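Local coordinates for 3-ketosteroid-delta4-5alpha-dehydrogenase (Rhodococcus jostii, PDB 4AT2), which catalyses the FAD-dependent oxidation of 3-keto-5alpha-steroids to their 4-ene products, a step of bacterial steroid catabolism, at residues 269-277 / 304-312; 472-482 / 491-502. All coordinates share one frame; numbering follows the deposited sequence.

Contact 1 (269-277 / 304-312); sequences MIEAHAPRL and AHMDATEVA. With ASD (4-androstene-3-17-dione), chain B.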
loop_
_atom_site.group_PDB
_atom_site.type_symbol
_atom_site.label_atom_id
_atom_site.label_comp_id
_atom_site.label_asym_id
_atom_site.label_seq_id
_atom_site.Cartn_x
_atom_site.Cartn_y
_atom_site.Cartn_z
ATOM N N MET A 269 -0.081 -13.895 1.611
ATOM C CA MET A 269 -0.585 -12.614 2.092
ATOM C C MET A 269 0.424 -11.487 1.931
ATOM O O MET A 269 0.037 -10.366 1.615
ATOM C CB MET A 269 -1.044 -12.720 3.541
ATOM C CG MET A 269 -2.328 -13.522 3.684
ATOM S SD MET A 269 -2.898 -13.679 5.386
ATOM C CE MET A 269 -3.663 -12.069 5.602
ATOM N N ILE A 270 1.704 -11.773 2.157
ATOM C CA ILE A 270 2.749 -10.753 1.938
ATOM C C ILE A 270 2.743 -10.324 0.469
ATOM O O ILE A 270 2.769 -9.135 0.165
ATOM C CB ILE A 270 4.154 -11.248 2.371
ATOM C CG1 ILE A 270 4.258 -11.317 3.896
ATOM C CG2 ILE A 270 5.261 -10.364 1.793
ATOM C CD1 ILE A 270 4.184 -9.966 4.601
ATOM N N GLU A 271 2.648 -11.292 -0.440
ATOM C CA GLU A 271 2.670 -10.950 -1.860
ATOM C C GLU A 271 1.440 -10.139 -2.271
ATOM O O GLU A 271 1.555 -9.173 -3.026
ATOM C CB GLU A 271 2.817 -12.205 -2.716
ATOM C CG GLU A 271 2.835 -11.927 -4.211
ATOM C CD GLU A 271 2.735 -13.201 -5.024
ATOM O OE1 GLU A 271 1.736 -13.939 -4.879
ATOM O OE2 GLU A 271 3.654 -13.457 -5.815
ATOM N N ALA A 272 0.273 -10.524 -1.750
ATOM C CA ALA A 272 -0.991 -9.887 -2.104
ATOM C C ALA A 272 -1.164 -8.510 -1.484
ATOM O O ALA A 272 -1.799 -7.637 -2.088
ATOM C CB ALA A 272 -2.159 -10.786 -1.697
ATOM N N HIS A 273 -0.603 -8.313 -0.290
ATOM C CA HIS A 273 -0.932 -7.132 0.517
ATOM C C HIS A 273 0.213 -6.215 0.830
ATOM O O HIS A 273 0.020 -4.992 0.920
ATOM C CB HIS A 273 -1.550 -7.543 1.850
ATOM C CG HIS A 273 -2.863 -8.283 1.733
ATOM N ND1 HIS A 273 -3.945 -7.764 1.110
ATOM C CD2 HIS A 273 -3.263 -9.509 2.261
ATOM C CE1 HIS A 273 -4.971 -8.627 1.204
ATOM N NE2 HIS A 273 -4.552 -9.699 1.911
ATOM N N ALA A 274 1.392 -6.784 1.067
ATOM C CA ALA A 274 2.542 -6.002 1.509
ATOM C C ALA A 274 3.815 -6.436 0.769
ATOM O O ALA A 274 4.807 -6.820 1.387
ATOM C CB ALA A 274 2.704 -6.120 3.029
ATOM N N PRO A 275 3.786 -6.381 -0.578
ATOM C CA PRO A 275 4.867 -6.987 -1.360
ATOM C C PRO A 275 6.245 -6.324 -1.192
ATOM O O PRO A 275 7.250 -6.910 -1.603
ATOM C CB PRO A 275 4.363 -6.875 -2.809
ATOM C CG PRO A 275 3.400 -5.751 -2.789
ATOM C CD PRO A 275 2.737 -5.807 -1.445
ATOM N N ARG A 276 6.292 -5.132 -0.602
ATOM C CA ARG A 276 7.594 -4.506 -0.304
ATOM C C ARG A 276 8.412 -5.321 0.713
ATOM O O ARG A 276 9.624 -5.106 0.856
ATOM C CB ARG A 276 7.432 -3.035 0.121
ATOM C CG ARG A 276 6.942 -2.139 -1.021
ATOM C CD ARG A 276 6.870 -0.661 -0.657
ATOM N NE ARG A 276 5.810 -0.357 0.303
ATOM C CZ ARG A 276 5.293 0.857 0.500
ATOM N NH1 ARG A 276 5.729 1.904 -0.205
ATOM N NH2 ARG A 276 4.340 1.030 1.405
ATOM N N LEU A 277 7.764 -6.275 1.396
ATOM C CA LEU A 277 8.457 -7.150 2.356
ATOM C C LEU A 277 8.916 -8.489 1.786
ATOM O O LEU A 277 9.565 -9.261 2.485
ATOM C CB LEU A 277 7.591 -7.413 3.601
ATOM C CG LEU A 277 7.446 -6.235 4.569
ATOM C CD1 LEU A 277 6.704 -6.711 5.811
ATOM C CD2 LEU A 277 8.783 -5.596 4.938
ATOM N N ALA A 304 -8.015 -2.999 7.069
ATOM C CA ALA A 304 -7.484 -1.678 6.762
ATOM C C ALA A 304 -5.963 -1.706 6.698
ATOM O O ALA A 304 -5.311 -2.484 7.409
ATOM C CB ALA A 304 -7.957 -0.653 7.780
ATOM N N HIS A 305 -5.423 -0.873 5.805
ATOM C CA HIS A 305 -3.979 -0.596 5.725
ATOM C C HIS A 305 -3.136 -1.828 5.611
ATOM O O HIS A 305 -2.089 -1.939 6.244
ATOM C CB HIS A 305 -3.535 0.310 6.880
ATOM C CG HIS A 305 -4.371 1.556 7.005
ATOM N ND1 HIS A 305 -4.377 2.523 6.055
ATOM C CD2 HIS A 305 -5.299 1.941 7.969
ATOM C CE1 HIS A 305 -5.241 3.488 6.412
ATOM N NE2 HIS A 305 -5.809 3.133 7.581
ATOM N N MET A 306 -3.584 -2.758 4.771
ATOM C CA MET A 306 -2.902 -4.043 4.625
ATOM C C MET A 306 -1.495 -3.928 4.046
ATOM O O MET A 306 -0.695 -4.858 4.160
ATOM C CB MET A 306 -3.756 -5.037 3.836
ATOM C CG MET A 306 -5.008 -5.457 4.605
ATOM S SD MET A 306 -4.647 -6.413 6.085
ATOM C CE MET A 306 -4.158 -7.992 5.391
ATOM N N ASP A 307 -1.208 -2.772 3.449
ATOM C CA ASP A 307 0.110 -2.492 2.895
ATOM C C ASP A 307 1.090 -1.903 3.913
ATOM O O ASP A 307 2.263 -1.758 3.595
ATOM C CB ASP A 307 -0.035 -1.506 1.744
ATOM C CG ASP A 307 -0.656 -0.198 2.188
ATOM O OD1 ASP A 307 -1.758 -0.204 2.783
ATOM O OD2 ASP A 307 -0.051 0.849 1.942
ATOM N N ALA A 308 0.620 -1.554 5.114
ATOM C CA ALA A 308 1.465 -0.833 6.084
ATOM C C ALA A 308 2.525 -1.753 6.681
ATOM O O ALA A 308 2.227 -2.873 7.095
ATOM C CB ALA A 308 0.617 -0.206 7.185
ATOM N N THR A 309 3.774 -1.289 6.688
ATOM C CA THR A 309 4.881 -2.105 7.196
ATOM C C THR A 309 5.884 -1.294 8.002
ATOM O O THR A 309 6.363 -0.252 7.540
ATOM C CB THR A 309 5.673 -2.786 6.057
ATOM O OG1 THR A 309 6.185 -1.781 5.177
ATOM C CG2 THR A 309 4.782 -3.714 5.251
ATOM N N GLU A 310 6.209 -1.800 9.190
ATOM C CA GLU A 310 7.378 -1.335 9.922
ATOM C C GLU A 310 8.610 -1.727 9.106
ATOM O O GLU A 310 8.623 -2.800 8.484
ATOM C CB GLU A 310 7.431 -1.991 11.305
ATOM C CG GLU A 310 8.642 -1.587 12.151
ATOM C CD GLU A 310 9.923 -2.395 11.908
ATOM O OE1 GLU A 310 9.902 -3.470 11.267
ATOM O OE2 GLU A 310 10.996 -1.955 12.383
ATOM N N VAL A 311 9.635 -0.875 9.102
ATOM C CA VAL A 311 10.875 -1.167 8.371
ATOM C C VAL A 311 12.068 -0.753 9.219
ATOM O O VAL A 311 12.215 0.418 9.551
ATOM C CB VAL A 311 10.943 -0.440 7.006
ATOM C CG1 VAL A 311 12.187 -0.883 6.253
ATOM C CG2 VAL A 311 9.695 -0.704 6.156
ATOM N N ALA A 312 12.914 -1.716 9.563
ATOM C CA ALA A 312 14.138 -1.451 10.312
ATOM C C ALA A 312 15.289 -1.283 9.327
ATOM O O ALA A 312 15.175 -1.668 8.173
ATOM C CB ALA A 312 14.422 -2.589 11.276
HETATM C C1 ASD B . 11.371 -3.014 15.896
HETATM C C10 ASD B . 12.641 -2.260 16.331
HETATM C C11 ASD B . 14.102 -3.659 14.720
HETATM C C12 ASD B . 15.364 -4.522 14.473
HETATM C C13 ASD B . 16.582 -3.896 15.145
HETATM C C14 ASD B . 16.275 -3.699 16.629
HETATM C C15 ASD B . 17.639 -3.504 17.308
HETATM C C16 ASD B . 18.547 -4.517 16.591
HETATM C C17 ASD B . 17.804 -4.755 15.285
HETATM C C18 ASD B . 17.058 -2.648 14.393
HETATM C C19 ASD B . 12.810 -0.998 15.480
HETATM C C2 ASD B . 10.056 -2.244 16.146
HETATM C C3 ASD B . 10.034 -1.578 17.505
HETATM C C4 ASD B . 11.278 -1.540 18.314
HETATM C C5 ASD B . 12.492 -1.800 17.772
HETATM C C6 ASD B . 13.719 -1.559 18.643
HETATM C C7 ASD B . 14.822 -2.586 18.394
HETATM C C8 ASD B . 15.132 -2.708 16.903
HETATM C C9 ASD B . 13.856 -3.211 16.180
HETATM O O1 ASD B . 8.991 -1.099 17.949
HETATM O O2 ASD B . 18.169 -5.543 14.423
HETATM O O HOH W 1 4.847 -1.434 2.698
#
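His273 and Met306 meet where the end of helix 267-273 packs on the turn leading into a strand of the steroid pocket. The turn is a type I beta turn from His305 to Ala308. The side chains of Met306 and His273 run side by side. The Met306 chain bends at chi2 (-66°) and chi3 (-73°), which curls its methyl over one face of the His273 ring. This CH-pi contact puts Met306 CE 3.8 Å from the ring centroid. Ala272 CB sits over the opposite face, so the imidazole is sandwiched between two methyl groups. Met269 CE reaches the same methyl, 4.1 Å from Met306 CE. The CA-H of Asp307 faces the helix end, with Asp307 CA 3.2 Å from His273 O.

Leu277, Ala274 and Thr309 make an apolar patch. Leu277 and Thr309 reach toward each other, Leu277 CD1 lying 3.6 Å from Thr309 CG2. Ala274 CB packs beside the same threonine methyl. One water supplies a polar bridge. It accepts from Arg276 NE at 2.8 Å, donates to Asp307 O, and is also bonded to Thr309 OG1. Asp307 OD2 lies 4.4 Å from Arg276 NH2, well out of the guanidinium plane. The opposite charges are near, but no N-H points at the oxygen. The guanidinium also makes a cation-pi contact with Phe349. At the dimer interface, Asp307 packs on Asp307 of the second subunit, and His273 on Leu303 of that subunit.

At its other end, segment 304-312 lines the bound androstenedione. Ala312 CB is 3.6 Å from ASD C11, and Glu310 OE2 is 3.7 Å from ASD C1. The arrangement is a helix end packed on the turn that leads into an edge strand of the antiparallel sheet, a strand that lines the steroid site.

Contact 2 (472-482 / 491-502); sequences FAAGRCTSGVC and SLGDGSFYGRRA. With FAD (flavin-adenine dinucleotide), chain D.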
loop_
_atom_site.group_PDB
_atom_site.type_symbol
_atom_site.label_atom_id
_atom_site.label_comp_id
_atom_site.label_asym_id
_atom_site.label_seq_id
_atom_site.Cartn_x
_atom_site.Cartn_y
_atom_site.Cartn_z
ATOM N N PHE A 472 -14.125 -10.010 18.858
ATOM C CA PHE A 472 -13.286 -8.894 19.275
ATOM C C PHE A 472 -11.861 -9.195 18.867
ATOM O O PHE A 472 -11.521 -10.354 18.591
ATOM C CB PHE A 472 -13.402 -8.713 20.791
ATOM C CG PHE A 472 -14.827 -8.596 21.248
ATOM C CD1 PHE A 472 -15.463 -7.357 21.237
ATOM C CD2 PHE A 472 -15.559 -9.738 21.585
ATOM C CE1 PHE A 472 -16.796 -7.250 21.606
ATOM C CE2 PHE A 472 -16.896 -9.636 21.954
ATOM C CZ PHE A 472 -17.508 -8.389 21.969
ATOM N N ALA A 473 -11.023 -8.165 18.812
ATOM C CA ALA A 473 -9.636 -8.387 18.370
ATOM C C ALA A 473 -8.726 -7.246 18.768
ATOM O O ALA A 473 -9.171 -6.103 18.863
ATOM C CB ALA A 473 -9.576 -8.607 16.861
ATOM N N ALA A 474 -7.450 -7.562 18.981
ATOM C CA ALA A 474 -6.453 -6.538 19.294
ATOM C C ALA A 474 -5.065 -7.049 18.963
ATOM O O ALA A 474 -4.862 -8.252 18.765
ATOM C CB ALA A 474 -6.540 -6.127 20.757
ATOM N N GLY A 475 -4.109 -6.129 18.923
ATOM C CA GLY A 475 -2.726 -6.494 18.583
ATOM C C GLY A 475 -2.551 -6.557 17.080
ATOM O O GLY A 475 -3.348 -5.983 16.323
ATOM N N ARG A 476 -1.515 -7.258 16.629
ATOM C CA ARG A 476 -1.152 -7.163 15.210
ATOM C C ARG A 476 -2.006 -7.994 14.245
ATOM O O ARG A 476 -1.742 -8.005 13.043
ATOM C CB ARG A 476 0.361 -7.347 14.979
ATOM C CG ARG A 476 1.203 -6.186 15.547
ATOM C CD ARG A 476 1.182 -4.898 14.699
ATOM N NE ARG A 476 -0.141 -4.247 14.644
ATOM C CZ ARG A 476 -0.703 -3.587 15.662
ATOM N NH1 ARG A 476 -0.066 -3.478 16.827
ATOM N NH2 ARG A 476 -1.921 -3.048 15.526
ATOM N N CYS A 477 -3.067 -8.633 14.744
ATOM C CA CYS A 477 -4.087 -9.117 13.813
ATOM C C CYS A 477 -5.046 -7.995 13.412
ATOM O O CYS A 477 -5.919 -8.201 12.569
ATOM C CB CYS A 477 -4.838 -10.337 14.354
ATOM S SG CYS A 477 -5.941 -10.061 15.763
ATOM N N THR A 478 -4.861 -6.808 13.994
ATOM C CA THR A 478 -5.720 -5.655 13.691
ATOM C C THR A 478 -4.921 -4.503 13.106
ATOM O O THR A 478 -3.707 -4.396 13.328
ATOM C CB THR A 478 -6.457 -5.120 14.941
ATOM O OG1 THR A 478 -5.544 -4.402 15.785
ATOM C CG2 THR A 478 -7.098 -6.261 15.717
ATOM N N SER A 479 -5.617 -3.632 12.375
ATOM C CA SER A 479 -5.062 -2.322 12.036
ATOM C C SER A 479 -5.200 -1.448 13.283
ATOM O O SER A 479 -6.312 -1.189 13.744
ATOM C CB SER A 479 -5.837 -1.725 10.856
ATOM O OG SER A 479 -5.268 -0.507 10.410
ATOM N N GLY A 480 -4.067 -1.027 13.846
ATOM C CA GLY A 480 -4.057 -0.274 15.116
ATOM C C GLY A 480 -3.824 1.208 14.897
ATOM O O GLY A 480 -4.412 1.818 13.996
ATOM N N VAL A 481 -2.957 1.804 15.709
ATOM C CA VAL A 481 -2.699 3.231 15.527
ATOM C C VAL A 481 -1.933 3.528 14.233
ATOM O O VAL A 481 -2.200 4.540 13.596
ATOM C CB VAL A 481 -2.053 3.893 16.766
ATOM C CG1 VAL A 481 -2.999 3.781 17.964
ATOM C CG2 VAL A 481 -0.693 3.275 17.088
ATOM N N CYS A 482 -1.012 2.652 13.833
ATOM C CA CYS A 482 -0.222 2.905 12.616
ATOM C C CYS A 482 -0.957 2.538 11.339
ATOM O O CYS A 482 -1.391 1.394 11.177
ATOM C CB CYS A 482 1.108 2.142 12.646
ATOM S SG CYS A 482 2.202 2.635 13.983
ATOM N N SER A 491 3.260 -0.812 18.687
ATOM C CA SER A 491 2.649 -2.129 18.623
ATOM C C SER A 491 2.353 -2.693 20.015
ATOM O O SER A 491 1.232 -3.166 20.276
ATOM C CB SER A 491 3.493 -3.098 17.811
ATOM O OG SER A 491 2.736 -4.283 17.650
ATOM N N LEU A 492 3.331 -2.644 20.919
ATOM C CA LEU A 492 3.057 -3.033 22.313
ATOM C C LEU A 492 2.071 -2.059 22.970
ATOM O O LEU A 492 1.232 -2.467 23.784
ATOM C CB LEU A 492 4.348 -3.130 23.145
ATOM C CG LEU A 492 5.386 -4.186 22.726
ATOM C CD1 LEU A 492 6.456 -4.337 23.805
ATOM C CD2 LEU A 492 4.766 -5.529 22.362
ATOM N N GLY A 493 2.163 -0.786 22.596
ATOM C CA GLY A 493 1.228 0.226 23.078
ATOM C C GLY A 493 -0.207 -0.030 22.658
ATOM O O GLY A 493 -1.096 -0.145 23.511
ATOM N N ASP A 494 -0.463 -0.117 21.353
ATOM C CA ASP A 494 -1.846 -0.322 20.940
ATOM C C ASP A 494 -2.349 -1.742 21.239
ATOM O O ASP A 494 -3.530 -1.931 21.529
ATOM C CB ASP A 494 -2.181 0.239 19.530
ATOM C CG ASP A 494 -1.784 -0.676 18.375
ATOM O OD1 ASP A 494 -1.773 -1.916 18.514
ATOM O OD2 ASP A 494 -1.547 -0.124 17.268
ATOM N N GLY A 495 -1.433 -2.718 21.254
ATOM C CA GLY A 495 -1.797 -4.098 21.593
ATOM C C GLY A 495 -2.273 -4.192 23.033
ATOM O O GLY A 495 -3.302 -4.806 23.323
ATOM N N SER A 496 -1.539 -3.565 23.953
ATOM C CA SER A 496 -1.976 -3.583 25.362
ATOM C C SER A 496 -3.209 -2.702 25.589
ATOM O O SER A 496 -4.132 -3.103 26.299
ATOM C CB SER A 496 -0.843 -3.190 26.310
ATOM O OG SER A 496 -0.340 -1.895 26.003
ATOM N N PHE A 497 -3.235 -1.521 24.967
ATOM C CA PHE A 497 -4.347 -0.580 25.158
ATOM C C PHE A 497 -5.653 -1.176 24.619
ATOM O O PHE A 497 -6.688 -1.188 25.314
ATOM C CB PHE A 497 -4.021 0.744 24.437
ATOM C CG PHE A 497 -5.000 1.858 24.709
ATOM C CD1 PHE A 497 -6.229 1.917 24.048
ATOM C CD2 PHE A 497 -4.663 2.884 25.590
ATOM C CE1 PHE A 497 -7.125 2.955 24.300
ATOM C CE2 PHE A 497 -5.546 3.932 25.834
ATOM C CZ PHE A 497 -6.781 3.966 25.195
ATOM N N TYR A 498 -5.612 -1.657 23.379
ATOM C CA TYR A 498 -6.823 -2.221 22.744
ATOM C C TYR A 498 -7.109 -3.665 23.153
ATOM O O TYR A 498 -8.251 -4.118 23.059
ATOM C CB TYR A 498 -6.863 -1.963 21.219
ATOM C CG TYR A 498 -7.080 -0.484 21.007
ATOM C CD1 TYR A 498 -8.277 0.108 21.392
ATOM C CD2 TYR A 498 -6.055 0.333 20.532
ATOM C CE1 TYR A 498 -8.481 1.474 21.272
ATOM C CE2 TYR A 498 -6.237 1.699 20.411
ATOM C CZ TYR A 498 -7.452 2.260 20.775
ATOM O OH TYR A 498 -7.626 3.619 20.671
ATOM N N GLY A 499 -6.086 -4.353 23.659
ATOM C CA GLY A 499 -6.281 -5.639 24.348
ATOM C C GLY A 499 -7.198 -5.438 25.547
ATOM O O GLY A 499 -8.191 -6.148 25.700
ATOM N N ARG A 500 -6.883 -4.451 26.386
ATOM C CA ARG A 500 -7.780 -4.084 27.495
ATOM C C ARG A 500 -9.222 -3.879 27.027
ATOM O O ARG A 500 -10.164 -4.450 27.597
ATOM C CB ARG A 500 -7.283 -2.817 28.202
ATOM C CG ARG A 500 -6.041 -3.026 29.060
ATOM C CD ARG A 500 -5.602 -1.698 29.671
ATOM N NE ARG A 500 -6.630 -1.156 30.563
ATOM C CZ ARG A 500 -6.675 0.106 30.981
ATOM N NH1 ARG A 500 -5.746 0.980 30.602
ATOM N NH2 ARG A 500 -7.654 0.494 31.787
ATOM N N ARG A 501 -9.387 -3.075 25.982
ATOM C CA ARG A 501 -10.711 -2.745 25.460
ATOM C C ARG A 501 -11.430 -4.016 24.980
ATOM O O ARG A 501 -12.636 -4.163 25.188
ATOM C CB ARG A 501 -10.615 -1.719 24.326
ATOM C CG ARG A 501 -10.193 -0.325 24.785
ATOM C CD ARG A 501 -11.336 0.430 25.475
ATOM N NE ARG A 501 -10.876 1.739 25.953
ATOM C CZ ARG A 501 -10.764 2.830 25.193
ATOM N NH1 ARG A 501 -11.111 2.801 23.912
ATOM N NH2 ARG A 501 -10.317 3.962 25.727
ATOM N N ALA A 502 -10.684 -4.935 24.359
ATOM C CA ALA A 502 -11.293 -6.175 23.868
ATOM C C ALA A 502 -11.793 -7.010 25.037
ATOM O O ALA A 502 -12.865 -7.618 24.950
ATOM C CB ALA A 502 -10.303 -6.985 23.038
HETATM P PA FAD D . 2.296 -11.747 19.991
HETATM O O1A FAD D . 2.891 -11.053 21.153
HETATM O O2A FAD D . 3.187 -12.412 19.029
HETATM O O5B FAD D . 1.246 -12.821 20.547
HETATM C C5B FAD D . 0.463 -13.617 19.652
HETATM C C4B FAD D . 0.331 -15.031 20.244
HETATM O O4B FAD D . -0.600 -15.717 19.379
HETATM C C3B FAD D . 1.668 -15.775 20.139
HETATM O O3B FAD D . 2.009 -16.326 21.436
HETATM C C2B FAD D . 1.403 -16.864 19.094
HETATM O O2B FAD D . 2.155 -18.067 19.404
HETATM C C1B FAD D . -0.101 -17.085 19.243
HETATM N N9A FAD D . -0.748 -17.660 18.043
HETATM C C8A FAD D . -0.443 -17.477 16.752
HETATM N N7A FAD D . -1.300 -18.183 16.019
HETATM C C5A FAD D . -2.158 -18.804 16.851
HETATM C C6A FAD D . -3.213 -19.637 16.670
HETATM N N6A FAD D . -3.571 -19.969 15.430
HETATM N N1A FAD D . -3.911 -20.133 17.706
HETATM C C2A FAD D . -3.566 -19.790 19.005
HETATM N N3A FAD D . -2.480 -18.938 19.183
HETATM C C4A FAD D . -1.805 -18.471 18.100
HETATM N N1 FAD D . 6.924 -3.382 19.062
HETATM C C2 FAD D . 6.831 -2.376 20.006
HETATM O O2 FAD D . 5.793 -1.735 20.094
HETATM N N3 FAD D . 7.914 -2.099 20.853
HETATM C C4 FAD D . 9.109 -2.810 20.723
HETATM O O4 FAD D . 10.046 -2.528 21.476
HETATM C C4X FAD D . 9.204 -3.824 19.763
HETATM N N5 FAD D . 10.356 -4.519 19.594
HETATM C C5X FAD D . 10.495 -5.318 18.518
HETATM C C6 FAD D . 11.750 -5.840 18.187
HETATM C C7 FAD D . 11.904 -6.684 17.085
HETATM C C7M FAD D . 13.192 -7.181 16.799
HETATM C C8 FAD D . 10.786 -7.005 16.287
HETATM C C8M FAD D . 10.868 -7.856 15.164
HETATM C C9 FAD D . 9.533 -6.492 16.628
HETATM C C9A FAD D . 9.386 -5.631 17.726
HETATM N N10 FAD D . 8.179 -5.101 18.042
HETATM C C10 FAD D . 8.114 -4.107 18.938
HETATM C "C1'" FAD D . 6.903 -5.628 17.493
HETATM C "C2'" FAD D . 6.149 -6.404 18.584
HETATM O "O2'" FAD D . 7.072 -7.362 19.108
HETATM C "C3'" FAD D . 4.923 -7.127 18.004
HETATM O "O3'" FAD D . 4.298 -6.371 16.952
HETATM C "C4'" FAD D . 3.906 -7.398 19.124
HETATM O "O4'" FAD D . 4.564 -8.152 20.153
HETATM C "C5'" FAD D . 2.714 -8.198 18.591
HETATM O "O5'" FAD D . 1.757 -8.351 19.657
HETATM P P FAD D . 0.554 -9.415 19.513
HETATM O O1P FAD D . -0.262 -9.108 18.334
HETATM O O2P FAD D . -0.090 -9.543 20.863
HETATM O O3P FAD D . 1.358 -10.765 19.078
HETATM O O HOH W 2 -4.317 -3.301 18.687
HETATM O O HOH W 3 -0.138 0.072 15.015
#
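Asp494 OD1 is gripped by both terminal nitrogens of Arg476 and by a water. The NH1 bond of Arg476 to Asp494 OD1 is 2.9 Å and forms a salt bridge. The NH2 bond of Arg476 to the same OD1 is longer, 3.2 Å. The two nitrogens come from opposite faces of the carboxylate plane, and the guanidinium and carboxylate planes stand 68° apart. The other oxygen, Asp494 OD2, takes the backbone N-H of Val481 at 2.9 Å, from above the carboxylate plane. It also accepts from a second water, which is held by Cys482 N. Gly480 passes so close to OD2 that a CB there would clash with it.

Bends at chi2 and chi3 turn the Arg476 chain back toward helix 490-507. Arg476 NH1 then also donates to Ser491 OG at 3.0 Å, within the guanidinium plane. Ser491 OG is hydrogen-bonded to FAD O3' at 2.7 Å. Replacing Arg476 with a leucine would probably leave the buried Asp494 carboxylate without its charge partner and Ser491 OG with one partner fewer.

The segments belong to the FAD-binding part of the fold, consistent with a Rossmann-type fold: an edge strand of its parallel sheet, the loop after it, and helix 490-507. In the loop, Arg476 N donates to the phosphate oxygen FAD O1P at 2.8 Å. In the first turn of the helix, Leu492 N donates to FAD O2 at 2.8 Å. The positive end of this helix would probably stabilise negative charge on the reduced flavin. Ala474 CB presses on the helix backbone, 3.4 Å from Gly499 N.

The two contacts lie in series along the chain and neither nest nor cross. Contact 1 comes first. It closes a loop of 26 residues, which includes helix 291-297, and ties helix 267-273 to strand 309-313. Contact 2 follows much later. Eight residues separate its segments; it ties strand 471-473 and the loop after it to the C-terminal helix 490-507. Their centres are 18 Å apart, but the contacts touch, with His305 packing on Ser479. Strand 444-452 also links them: its Leu449 bonds to the backbone of Ala308, and its Leu452 to Cys477.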